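Side-chain contacts in 6-phosphogluconate dehydratase (Shewanella oneidensis, PDB 2GP4), which probably catalyses the dehydration of 6-phosphogluconate to 2-keto-3-deoxy-6-phosphogluconate in the Entner-Doudoroff pathway, and is seen here without its iron-sulfur cluster: residues D562-D567 and L573-S578; I543-E548 and G553-V558. All coordinates share one frame; numbering follows the deposited sequence.

Contact 1: residues D562-D567 and L573-S578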
# COMPACT_ATOMS: atom_id res chain seq x y z
N ASP A 562 16.47 -26.53 -13.08
CA ASP A 562 16.66 -25.37 -13.95
C ASP A 562 17.38 -24.25 -13.21
O ASP A 562 17.07 -23.98 -12.05
CB ASP A 562 15.31 -24.82 -14.44
CG ASP A 562 14.54 -25.81 -15.29
OD1 ASP A 562 15.10 -26.86 -15.67
OD2 ASP A 562 13.37 -25.52 -15.59
N LEU A 563 18.34 -23.61 -13.87
CA LEU A 563 19.01 -22.46 -13.29
C LEU A 563 18.13 -21.22 -13.40
O LEU A 563 17.61 -20.90 -14.47
CB LEU A 563 20.36 -22.19 -13.95
CG LEU A 563 21.64 -22.94 -13.53
CD1 LEU A 563 21.72 -23.21 -12.02
CD2 LEU A 563 21.82 -24.22 -14.31
N ILE A 564 17.96 -20.54 -12.27
CA ILE A 564 17.25 -19.27 -12.21
C ILE A 564 18.16 -18.20 -11.63
O ILE A 564 18.75 -18.39 -10.57
CB ILE A 564 16.00 -19.37 -11.34
CG1 ILE A 564 14.84 -19.96 -12.14
CG2 ILE A 564 15.62 -18.01 -10.76
CD1 ILE A 564 13.77 -20.60 -11.29
N ARG A 565 18.28 -17.09 -12.35
CA ARG A 565 19.10 -15.98 -11.89
C ARG A 565 18.19 -14.88 -11.36
O ARG A 565 17.40 -14.31 -12.12
CB ARG A 565 19.99 -15.45 -13.03
CG ARG A 565 20.95 -14.33 -12.63
CD ARG A 565 21.68 -13.72 -13.83
NE ARG A 565 22.54 -14.69 -14.52
CZ ARG A 565 22.49 -14.96 -15.82
NH1 ARG A 565 21.64 -14.33 -16.62
NH2 ARG A 565 23.32 -15.86 -16.33
N VAL A 566 18.26 -14.62 -10.06
CA VAL A 566 17.65 -13.42 -9.49
C VAL A 566 18.76 -12.39 -9.23
O VAL A 566 19.56 -12.53 -8.32
CB VAL A 566 16.76 -13.70 -8.23
CG1 VAL A 566 17.50 -14.52 -7.19
CG2 VAL A 566 16.24 -12.40 -7.62
N ASP A 567 18.80 -11.38 -10.08
CA ASP A 567 19.80 -10.33 -10.00
C ASP A 567 19.13 -9.01 -9.66
O ASP A 567 18.55 -8.35 -10.53
CB ASP A 567 20.57 -10.24 -11.32
CG ASP A 567 21.87 -9.45 -11.20
OD1 ASP A 567 21.86 -8.35 -10.60
OD2 ASP A 567 22.89 -9.93 -11.73
N LEU A 573 15.73 -10.99 -13.99
CA LEU A 573 15.13 -12.23 -13.52
C LEU A 573 15.02 -13.19 -14.71
O LEU A 573 14.16 -13.01 -15.57
CB LEU A 573 13.75 -11.96 -12.91
CG LEU A 573 12.97 -13.11 -12.29
CD1 LEU A 573 13.62 -13.56 -10.99
CD2 LEU A 573 11.56 -12.66 -12.05
N SER A 574 15.91 -14.18 -14.76
CA SER A 574 16.00 -15.07 -15.91
C SER A 574 15.93 -16.55 -15.55
O SER A 574 16.61 -17.00 -14.63
CB SER A 574 17.30 -14.81 -16.68
OG SER A 574 17.37 -13.48 -17.15
N LEU A 575 15.11 -17.29 -16.30
CA LEU A 575 15.18 -18.74 -16.31
C LEU A 575 16.19 -19.16 -17.38
O LEU A 575 16.01 -18.87 -18.56
CB LEU A 575 13.80 -19.35 -16.58
CG LEU A 575 13.65 -20.88 -16.57
CD1 LEU A 575 13.95 -21.47 -15.19
CD2 LEU A 575 12.27 -21.30 -17.06
N LEU A 576 17.25 -19.84 -16.95
CA LEU A 576 18.38 -20.12 -17.83
C LEU A 576 18.19 -21.41 -18.63
O LEU A 576 18.99 -22.34 -18.55
CB LEU A 576 19.69 -20.16 -17.03
CG LEU A 576 20.36 -18.83 -16.65
CD1 LEU A 576 19.47 -17.93 -15.84
CD2 LEU A 576 21.64 -19.12 -15.88
N VAL A 577 17.10 -21.45 -19.40
CA VAL A 577 16.85 -22.51 -20.36
C VAL A 577 16.46 -21.87 -21.68
O VAL A 577 15.86 -20.79 -21.69
CB VAL A 577 15.74 -23.50 -19.89
CG1 VAL A 577 16.14 -24.21 -18.61
CG2 VAL A 577 14.44 -22.78 -19.68
N SER A 578 16.82 -22.51 -22.79
CA SER A 578 16.55 -21.97 -24.12
C SER A 578 15.06 -21.93 -24.43
O SER A 578 14.28 -22.73 -23.88
CB SER A 578 17.27 -22.81 -25.19
OG SER A 578 16.84 -24.16 -25.15
O HOH W 1 19.16 -24.50 -16.35
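Strands 563-567 and 573-575 run antiparallel, their axes 4.8 Å apart, and Arg565 and Ser574 form the hydrogen-bonded pair at the centre: Arg565 N gives a bond of 2.8 Å to Ser574 O, and Ser574 N returns one to Arg565 O. Two residues from that pair on each segment, Leu576 N reaches Leu563 O at 2.7 Å, nearly straight at the hydrogen (168°). A water extends the pairing, accepting from Leu563 N and donating to Leu576 O. On the face carrying Ile564, Val566, Leu573 and Leu575, the side chains are buried. A chi1 of -177° swings Leu575 CG away from its own amide nitrogen and carries CD1 across to Ile564 CG1 at 3.5 Å; the same methyl lies 3.7 Å from Asp562 CB. Leu573 CD1 meets Val566 CB more loosely, at 4.2 Å. This is a beta hairpin: strand 563-567 lies between 572-575 and 463-471, while Leu573 bonds Lys444 of strand 440-445 through the backbone, consistent with a sheet that curls round on itself. Arg565 and Ser574 project from the opposite face. Here Leu576 crosses the Arg565 side chain at about a right angle and places CD1 over the centre of the guanidinium, 4.2 Å above its plane; its CD2 touches Arg565 NH2 at 3.7 Å. Salt bridges from NE to Glu465 and from NH1 to Glu572 probably limit the guanidinium's rotation, and Glu572 also bonds Ser574 OG. At the open end of the hairpin, Val577 CG1 packs against the Asp562 carboxylate, whose OD2 forms a salt bridge with Arg585 NH1.

Contact 2: residues I543-E548 and G553-V558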
# COMPACT_ATOMS: atom_id res chain seq x y z
N ILE A 543 8.72 -11.29 -6.08
CA ILE A 543 7.30 -11.47 -5.74
C ILE A 543 6.37 -10.82 -6.76
O ILE A 543 6.80 -9.96 -7.54
CB ILE A 543 6.97 -10.93 -4.31
CG1 ILE A 543 7.24 -9.42 -4.20
CG2 ILE A 543 7.74 -11.70 -3.24
CD1 ILE A 543 6.67 -8.76 -2.96
N HIS A 544 5.09 -11.20 -6.75
CA HIS A 544 4.10 -10.67 -7.70
C HIS A 544 4.44 -11.02 -9.16
O HIS A 544 3.96 -10.36 -10.09
CB HIS A 544 3.93 -9.14 -7.55
CG HIS A 544 3.59 -8.71 -6.15
ND1 HIS A 544 3.17 -7.43 -5.86
CD2 HIS A 544 3.62 -9.37 -4.97
CE1 HIS A 544 2.95 -7.33 -4.56
NE2 HIS A 544 3.22 -8.50 -4.00
N LEU A 545 5.26 -12.06 -9.36
CA LEU A 545 5.64 -12.51 -10.70
C LEU A 545 4.43 -12.63 -11.63
O LEU A 545 3.39 -13.19 -11.27
CB LEU A 545 6.42 -13.83 -10.66
CG LEU A 545 6.98 -14.31 -12.01
CD1 LEU A 545 7.88 -13.25 -12.67
CD2 LEU A 545 7.73 -15.63 -11.88
N THR A 546 4.60 -12.08 -12.82
CA THR A 546 3.54 -11.91 -13.78
C THR A 546 4.12 -12.11 -15.18
O THR A 546 5.21 -11.60 -15.48
CB THR A 546 2.88 -10.52 -13.63
OG1 THR A 546 2.42 -10.36 -12.28
CG2 THR A 546 1.70 -10.34 -14.58
N PRO A 547 3.40 -12.87 -16.05
CA PRO A 547 2.13 -13.56 -15.79
C PRO A 547 2.24 -14.68 -14.75
O PRO A 547 3.27 -15.36 -14.68
CB PRO A 547 1.76 -14.16 -17.16
CG PRO A 547 2.55 -13.37 -18.15
CD PRO A 547 3.84 -13.07 -17.44
N GLU A 548 1.20 -14.84 -13.93
CA GLU A 548 1.17 -15.92 -12.94
C GLU A 548 1.11 -17.29 -13.61
O GLU A 548 0.93 -17.37 -14.84
CB GLU A 548 0.04 -15.73 -11.92
CG GLU A 548 -1.39 -15.84 -12.44
CD GLU A 548 -2.42 -15.78 -11.30
OE1 GLU A 548 -3.03 -14.71 -11.08
OE2 GLU A 548 -2.61 -16.81 -10.60
N GLY A 553 2.27 -18.01 -17.49
CA GLY A 553 3.59 -17.43 -17.26
C GLY A 553 4.67 -18.49 -17.22
O GLY A 553 4.44 -19.62 -16.76
N LEU A 554 5.86 -18.11 -17.68
CA LEU A 554 7.00 -19.02 -17.76
C LEU A 554 7.30 -19.75 -16.44
O LEU A 554 7.94 -20.80 -16.44
CB LEU A 554 8.24 -18.26 -18.27
CG LEU A 554 9.28 -19.09 -19.03
CD1 LEU A 554 8.69 -19.65 -20.33
CD2 LEU A 554 10.53 -18.27 -19.31
N ILE A 555 6.83 -19.19 -15.32
CA ILE A 555 6.94 -19.86 -14.02
C ILE A 555 6.28 -21.26 -14.00
O ILE A 555 6.71 -22.15 -13.27
CB ILE A 555 6.37 -18.97 -12.87
CG1 ILE A 555 6.59 -19.64 -11.51
CG2 ILE A 555 4.90 -18.64 -13.12
CD1 ILE A 555 6.20 -18.81 -10.31
N ALA A 556 5.24 -21.44 -14.82
CA ALA A 556 4.51 -22.70 -14.90
C ALA A 556 5.31 -23.82 -15.55
O ALA A 556 5.07 -25.00 -15.29
CB ALA A 556 3.17 -22.51 -15.64
N LYS A 557 6.28 -23.46 -16.38
CA LYS A 557 7.12 -24.43 -17.09
C LYS A 557 8.42 -24.78 -16.38
O LYS A 557 9.07 -25.78 -16.72
CB LYS A 557 7.40 -23.97 -18.52
CG LYS A 557 6.23 -24.19 -19.48
CD LYS A 557 6.60 -23.83 -20.91
CE LYS A 557 5.42 -24.07 -21.84
NZ LYS A 557 5.81 -23.85 -23.26
N VAL A 558 8.80 -23.97 -15.39
CA VAL A 558 10.01 -24.19 -14.60
C VAL A 558 10.01 -25.61 -14.01
O VAL A 558 9.00 -26.07 -13.49
CB VAL A 558 10.17 -23.15 -13.47
CG1 VAL A 558 11.50 -23.34 -12.74
CG2 VAL A 558 10.09 -21.74 -14.01
O HOH W 2 5.92 -16.29 -15.02
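Pro547 O is met by a water and by Gly553 CA-H: the water donates at 2.8 Å, and the CA-H points at the oxygen almost straight, CA to O 3.3 Å with 166° at the hydrogen. The same water accepts from Ile555 N, bridging the two backbones. Beside it, Gly553 N bonds Glu548 O at 3.0 Å, the donor tilted 34° from the carbonyl plane, which closes the loop between the segments. Glycine suits the place sterically, since a beta carbon at 553 would run into both Pro547 O and Glu548 O. The Pro547 ring, which follows a cis peptide bond, adds its CB against Gly553 CA at 3.7 Å. The apolar part rests on two branched side chains lying alongside each other and pointing opposite ways. Leu545 presents CD2 to Ile555 CB at 3.7 Å, and that methyl also touches Ile555 CD1. The other branch of Ile555, CG2, turns to the backbone, 4.0 Å from Pro547 O and close to Glu548 C. Cut back to an alanine, Ile555 would keep the CB that Leu545 CD2 touches but lose CG1 and CD1 alongside it and CG2 beside Pro547 O, which is likely to open a gap between turn and strand. The Glu548 carboxylate turns elsewhere, to the backbone of Lys500 and, weakly, Ala501 in helix 499-502. The Leu545-Ile555 packing and the Gly553-Glu548 bond set the helix-like turn 554-557 against the end of strand 541-546, while Leu545 also packs on Ala450 of strand 448-453 and Leu573 of strand 572-575.

In the fold
The two contacts do different work: contact 1 pairs two strands, whereas contact 2 folds a connecting loop back on the strand it leaves. They come in series along the chain: contact 2 begins where strand 541-546 runs out and closes within the loop that follows; contact 1 opens where that loop enters strand 563-567. Their centres lie 12 Å apart, and both reach the same mixed sheet of the mainly beta, trefoil-like C-terminal domain. They also touch directly. Val558, at the end of contact 2, packs on Leu575 and Ile564 of contact 1, and Leu545 meets Leu573. The apolar face of the hairpin and the turn leading into it therefore share one core, which joins strand 541-546 to the hairpin.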